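PDB 3UW2: Phosphoglucomutase/phosphomannomutase family protein from Burkholderia thailandensis, which probably moves a phosphoryl group between positions of a hexose phosphate, as an intramolecular phosphotransferase of the phosphohexose mutase family, probably with a bound metal ion. Local coordinates for residues D92-G97 with V110-S115; V103-A108 with G138-L143. All blocks are in the same frame, centred on the assembly; numbering follows the deposited sequence.

Contact 1 (D92-G97 with V110-S115); sequences DVVDVG and VPLALS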
loop_
_atom_site.group_PDB
_atom_site.type_symbol
_atom_site.label_atom_id
_atom_site.label_comp_id
_atom_site.label_asym_id
_atom_site.label_seq_id
_atom_site.Cartn_x
_atom_site.Cartn_y
_atom_site.Cartn_z
ATOM N N ASP A 92 -7.179 -26.570 -3.518
ATOM C CA ASP A 92 -7.880 -26.098 -4.707
ATOM C C ASP A 92 -7.506 -24.658 -5.079
ATOM O O ASP A 92 -7.332 -23.831 -4.186
ATOM C CB ASP A 92 -9.371 -26.180 -4.472
ATOM C CG ASP A 92 -9.831 -27.616 -4.209
ATOM O OD1 ASP A 92 -9.091 -28.600 -4.529
ATOM O OD2 ASP A 92 -10.911 -27.739 -3.638
ATOM N N VAL A 93 -7.428 -24.343 -6.381
ATOM C CA VAL A 93 -7.021 -22.995 -6.816
ATOM C C VAL A 93 -8.204 -22.362 -7.534
ATOM O O VAL A 93 -8.847 -22.998 -8.366
ATOM C CB VAL A 93 -5.800 -23.029 -7.771
ATOM C CG1 VAL A 93 -5.539 -21.633 -8.422
ATOM C CG2 VAL A 93 -4.582 -23.503 -6.973
ATOM N N VAL A 94 -8.508 -21.127 -7.153
ATOM C CA VAL A 94 -9.434 -20.251 -7.870
ATOM C C VAL A 94 -8.639 -19.119 -8.492
ATOM O O VAL A 94 -8.040 -18.278 -7.788
ATOM C CB VAL A 94 -10.513 -19.699 -6.938
ATOM C CG1 VAL A 94 -11.455 -18.765 -7.715
ATOM C CG2 VAL A 94 -11.274 -20.878 -6.344
ATOM N N ASP A 95 -8.598 -19.130 -9.814
ATOM C CA ASP A 95 -7.769 -18.198 -10.547
ATOM C C ASP A 95 -8.632 -17.016 -11.025
ATOM O O ASP A 95 -9.490 -17.196 -11.866
ATOM C CB ASP A 95 -7.069 -18.935 -11.715
ATOM C CG ASP A 95 -6.029 -18.087 -12.394
ATOM O OD1 ASP A 95 -5.996 -16.840 -12.196
ATOM O OD2 ASP A 95 -5.239 -18.671 -13.162
ATOM N N VAL A 96 -8.427 -15.826 -10.451
ATOM C CA VAL A 96 -9.258 -14.693 -10.845
ATOM C C VAL A 96 -8.609 -13.873 -11.981
ATOM O O VAL A 96 -9.124 -12.781 -12.324
ATOM C CB VAL A 96 -9.679 -13.804 -9.625
ATOM C CG1 VAL A 96 -10.529 -14.637 -8.614
ATOM C CG2 VAL A 96 -8.468 -13.204 -8.919
ATOM N N GLY A 97 -7.474 -14.370 -12.508
ATOM C CA GLY A 97 -6.891 -13.867 -13.759
ATOM C C GLY A 97 -6.079 -12.600 -13.437
ATOM O O GLY A 97 -5.538 -12.498 -12.358
ATOM N N VAL A 110 -15.053 -12.299 -0.037
ATOM C CA VAL A 110 -16.508 -12.468 -0.277
ATOM C C VAL A 110 -16.847 -13.819 -0.869
ATOM O O VAL A 110 -16.005 -14.477 -1.474
ATOM C CB VAL A 110 -17.115 -11.374 -1.214
ATOM C CG1 VAL A 110 -16.794 -9.943 -0.683
ATOM C CG2 VAL A 110 -16.656 -11.581 -2.675
ATOM N N PRO A 111 -18.115 -14.232 -0.726
ATOM C CA PRO A 111 -18.564 -15.509 -1.320
ATOM C C PRO A 111 -18.386 -15.433 -2.840
ATOM O O PRO A 111 -18.574 -14.363 -3.423
ATOM C CB PRO A 111 -20.050 -15.577 -0.963
ATOM C CG PRO A 111 -20.206 -14.663 0.221
ATOM C CD PRO A 111 -19.116 -13.610 0.164
ATOM N N LEU A 112 -17.967 -16.529 -3.465
ATOM C CA LEU A 112 -17.647 -16.520 -4.889
ATOM C C LEU A 112 -18.651 -17.406 -5.520
ATOM O O LEU A 112 -18.798 -18.552 -5.081
ATOM C CB LEU A 112 -16.268 -17.144 -5.127
ATOM C CG LEU A 112 -15.182 -16.300 -4.465
ATOM C CD1 LEU A 112 -13.806 -16.952 -4.526
ATOM C CD2 LEU A 112 -15.163 -14.914 -5.107
ATOM N N ALA A 113 -19.284 -16.924 -6.584
ATOM C CA ALA A 113 -20.365 -17.700 -7.246
ATOM C C ALA A 113 -19.752 -18.640 -8.269
ATOM O O ALA A 113 -19.976 -18.476 -9.458
ATOM C CB ALA A 113 -21.359 -16.761 -7.901
ATOM N N LEU A 114 -18.947 -19.588 -7.793
ATOM C CA LEU A 114 -18.310 -20.612 -8.627
ATOM C C LEU A 114 -19.310 -21.600 -9.294
ATOM O O LEU A 114 -20.423 -21.757 -8.830
ATOM C CB LEU A 114 -17.291 -21.388 -7.799
ATOM C CG LEU A 114 -16.185 -20.594 -7.099
ATOM C CD1 LEU A 114 -15.278 -21.578 -6.398
ATOM C CD2 LEU A 114 -15.407 -19.604 -8.002
ATOM N N SER A 115 -18.900 -22.266 -10.377
ATOM C CA SER A 115 -19.844 -23.037 -11.178
ATOM C C SER A 115 -20.318 -24.272 -10.421
ATOM O O SER A 115 -21.426 -24.750 -10.638
ATOM C CB SER A 115 -19.249 -23.383 -12.544
ATOM O OG SER A 115 -18.349 -24.472 -12.439
#
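Val94, Leu112 and Leu114 make this contact with methyl groups alone, and it buries 115 Å² counted over both segments. Val94 meets Leu114 with both of its branches: CG1 of Val94 lies 4.1 Å from CD2 of Leu114, and CG2 of Val94 is likewise 4.1 Å from CD1 of Leu114. Two methyls thus face two methyls, and the side chains cross at an oblique angle. The valine torsion fits this pairing. With chi1 at 179°, CG1 stands opposite the backbone N and CG2 opposite the carbonyl carbon, and each branch finds its own leucine methyl. Leu112 touches more lightly, its CD1 4.4 Å from CG1 of Val94, the methyl that CD2 of Leu114 also approaches. CG1 is therefore shared by both leucines, whereas CG2 pairs with Leu114.

The backbones stay well apart, 8.9 Å between the CA atoms of Val94 and Leu114, so side chains bridge the gap. Leu112 and Leu114 both point toward the strand, and Ala113 between them is the centre of an inverse gamma turn; its bond from Leu114 N to Leu112 O is weak at 2.9 Å. Tyr175 also touches all three apolar residues.

At the end of strand 92-98, Asp95 OD1 accepts from Gly97 N at 2.9 Å, an Asx turn in which the donor comes on the anti side of the carboxylate, 32° out of its plane. Tyr172 OH binds the other oxygen, OD2. Strand 92-98 leads into helix 101-107, which leads into the short strand 112-114, and the packing of that strand back against the first belongs to the layered alpha/beta/alpha architecture of domain I in phosphohexose mutases.

Contact 2 (V103-A108 with G138-L143); sequences VGYFAA and GFKMVL. With PO4 (phosphate ion), chain B.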
loop_
_atom_site.group_PDB
_atom_site.type_symbol
_atom_site.label_atom_id
_atom_site.label_comp_id
_atom_site.label_asym_id
_atom_site.label_seq_id
_atom_site.Cartn_x
_atom_site.Cartn_y
_atom_site.Cartn_z
ATOM N N VAL A 103 -8.122 -6.386 -5.872
ATOM C CA VAL A 103 -9.231 -7.242 -6.401
ATOM C C VAL A 103 -9.034 -8.732 -5.976
ATOM O O VAL A 103 -9.993 -9.452 -5.692
ATOM C CB VAL A 103 -9.407 -7.081 -7.962
ATOM C CG1 VAL A 103 -10.525 -8.014 -8.505
ATOM C CG2 VAL A 103 -9.772 -5.621 -8.237
ATOM N N GLY A 104 -7.792 -9.204 -5.971
ATOM C CA GLY A 104 -7.453 -10.519 -5.399
ATOM C C GLY A 104 -7.834 -10.533 -3.887
ATOM O O GLY A 104 -8.482 -11.505 -3.412
ATOM N N TYR A 105 -7.548 -9.448 -3.152
ATOM C CA TYR A 105 -7.955 -9.362 -1.728
ATOM C C TYR A 105 -9.478 -9.442 -1.632
ATOM O O TYR A 105 -10.038 -10.113 -0.761
ATOM C CB TYR A 105 -7.527 -8.041 -1.078
ATOM C CG TYR A 105 -6.039 -7.816 -0.988
ATOM C CD1 TYR A 105 -5.096 -8.871 -1.061
ATOM C CD2 TYR A 105 -5.554 -6.506 -0.823
ATOM C CE1 TYR A 105 -3.677 -8.578 -0.933
ATOM C CE2 TYR A 105 -4.212 -6.251 -0.666
ATOM C CZ TYR A 105 -3.270 -7.268 -0.740
ATOM O OH TYR A 105 -1.881 -6.869 -0.641
ATOM N N PHE A 106 -10.151 -8.781 -2.576
ATOM C CA PHE A 106 -11.603 -8.727 -2.520
ATOM C C PHE A 106 -12.139 -10.159 -2.766
ATOM O O PHE A 106 -13.120 -10.594 -2.101
ATOM C CB PHE A 106 -12.124 -7.743 -3.568
ATOM C CG PHE A 106 -13.652 -7.803 -3.775
ATOM C CD1 PHE A 106 -14.512 -7.154 -2.901
ATOM C CD2 PHE A 106 -14.203 -8.493 -4.845
ATOM C CE1 PHE A 106 -15.888 -7.162 -3.104
ATOM C CE2 PHE A 106 -15.627 -8.557 -5.028
ATOM C CZ PHE A 106 -16.449 -7.886 -4.172
ATOM N N ALA A 107 -11.533 -10.885 -3.727
ATOM C CA ALA A 107 -11.960 -12.290 -3.981
ATOM C C ALA A 107 -11.762 -13.172 -2.707
ATOM O O ALA A 107 -12.480 -14.086 -2.492
ATOM C CB ALA A 107 -11.187 -12.899 -5.183
ATOM N N ALA A 108 -10.779 -12.838 -1.864
ATOM C CA ALA A 108 -10.501 -13.596 -0.662
ATOM C C ALA A 108 -11.382 -13.054 0.507
ATOM O O ALA A 108 -11.318 -13.555 1.639
ATOM C CB ALA A 108 -8.994 -13.517 -0.337
ATOM N N GLY A 138 6.925 -10.925 -8.056
ATOM C CA GLY A 138 6.865 -11.205 -6.616
ATOM C C GLY A 138 5.555 -11.749 -6.228
ATOM O O GLY A 138 4.704 -12.047 -7.132
ATOM N N PHE A 139 5.342 -11.902 -4.914
ATOM C CA PHE A 139 4.077 -12.505 -4.454
ATOM C C PHE A 139 3.613 -11.791 -3.188
ATOM O O PHE A 139 4.404 -11.617 -2.232
ATOM C CB PHE A 139 4.286 -13.996 -4.155
ATOM C CG PHE A 139 4.917 -14.772 -5.321
ATOM C CD1 PHE A 139 4.130 -15.488 -6.191
ATOM C CD2 PHE A 139 6.336 -14.782 -5.502
ATOM C CE1 PHE A 139 4.699 -16.189 -7.257
ATOM C CE2 PHE A 139 6.917 -15.478 -6.557
ATOM C CZ PHE A 139 6.081 -16.195 -7.454
ATOM N N LYS A 140 2.358 -11.382 -3.187
ATOM C CA LYS A 140 1.722 -10.758 -2.033
ATOM C C LYS A 140 0.760 -11.814 -1.509
ATOM O O LYS A 140 0.005 -12.340 -2.307
ATOM C CB LYS A 140 1.024 -9.443 -2.480
ATOM C CG LYS A 140 2.050 -8.303 -2.758
ATOM C CD LYS A 140 1.401 -6.907 -2.959
ATOM C CE LYS A 140 2.472 -5.829 -3.050
ATOM N NZ LYS A 140 1.994 -4.580 -3.692
ATOM N N MET A 141 0.826 -12.159 -0.201
ATOM C CA MET A 141 0.185 -13.375 0.305
ATOM C C MET A 141 -0.778 -13.115 1.458
ATOM O O MET A 141 -0.405 -12.468 2.444
ATOM C CB MET A 141 1.252 -14.328 0.772
ATOM C CG MET A 141 2.085 -14.885 -0.416
ATOM S SD MET A 141 3.616 -15.662 0.141
ATOM C CE MET A 141 4.547 -14.255 0.737
ATOM N N VAL A 142 -1.997 -13.600 1.322
ATOM C CA VAL A 142 -2.955 -13.518 2.437
ATOM C C VAL A 142 -3.298 -14.920 2.868
ATOM O O VAL A 142 -3.850 -15.710 2.090
ATOM C CB VAL A 142 -4.178 -12.663 2.080
ATOM C CG1 VAL A 142 -5.219 -12.759 3.229
ATOM C CG2 VAL A 142 -3.728 -11.200 1.874
ATOM N N LEU A 143 -3.001 -15.242 4.129
ATOM C CA LEU A 143 -3.251 -16.617 4.618
ATOM C C LEU A 143 -4.391 -16.610 5.676
ATOM O O LEU A 143 -4.233 -16.085 6.764
ATOM C CB LEU A 143 -1.978 -17.252 5.155
ATOM C CG LEU A 143 -2.184 -18.492 6.080
ATOM C CD1 LEU A 143 -2.757 -19.682 5.324
ATOM C CD2 LEU A 143 -0.950 -18.870 6.910
HETATM P P PO4 B . 4.396 -2.200 -4.108
HETATM O O2 PO4 B . 3.103 -1.476 -3.748
HETATM O O3 PO4 B . 5.576 -1.273 -3.932
HETATM O O4 PO4 B . 4.524 -3.558 -3.495
#
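In the alpha/beta/alpha domain I of this phosphohexose mutase, helix 101-107 packs on strand 136-143 of the mixed sheet, and Lys140 of that strand reaches into the metal site. The helix contributes chiefly one ring. Tyr105 is carried over the strand by a chi1 of -64°, which places CG opposite the carbonyl carbon, and its CE1 comes within 3.8 Å of Val142 CG2. The same methyl is 4.0 Å from CD1 of Tyr105, so it sits beside the CD1-CE1 bond, oblique to the ring, while the two side chains cross at about a right angle. Cys124 of the adjoining strand also touches Tyr105 and Val142, extending this apolar patch.

Two residues earlier in the strand the contact changes character. Tyr105 OH lies 4.0 Å from CD of Lys140, a van der Waals approach to the aliphatic part of the lysine. Beyond CG the lysine chain is extended, and this carries the ammonium from the apolar patch to a cluster of anions. NZ forms salt bridges with Asp266 and Asp268, which bind the zinc ion together with Asp264. A phosphate ion, probably from the crystallisation liquor and also bound by His131, completes the grip: Lys140 NZ donates to its O4 at 2.7 Å.

In the fold
Contacts 1 and 2 lie in domain I, their centres about 12 Å apart, and helix 101-107 joins them. It directly follows strand 92-98 and precedes strand 112-114, so the segments alternate along the chain. The contacts touch at Ala107: its CB packs 3.9 Å from Val96 CG1, and its O lies 3.8 Å from Leu112 CD1. One helix thus touches both segments of contact 1 while its Tyr105 serves contact 2. Only contact 2 reaches the metal site, with the Lys140 side chain about 3 Å from the zinc ion at the nearest atoms; contact 1 lies away from that site. Measured from the contact centres, contact 1 is about 24 Å and contact 2 about 13 Å from the centre of the chain.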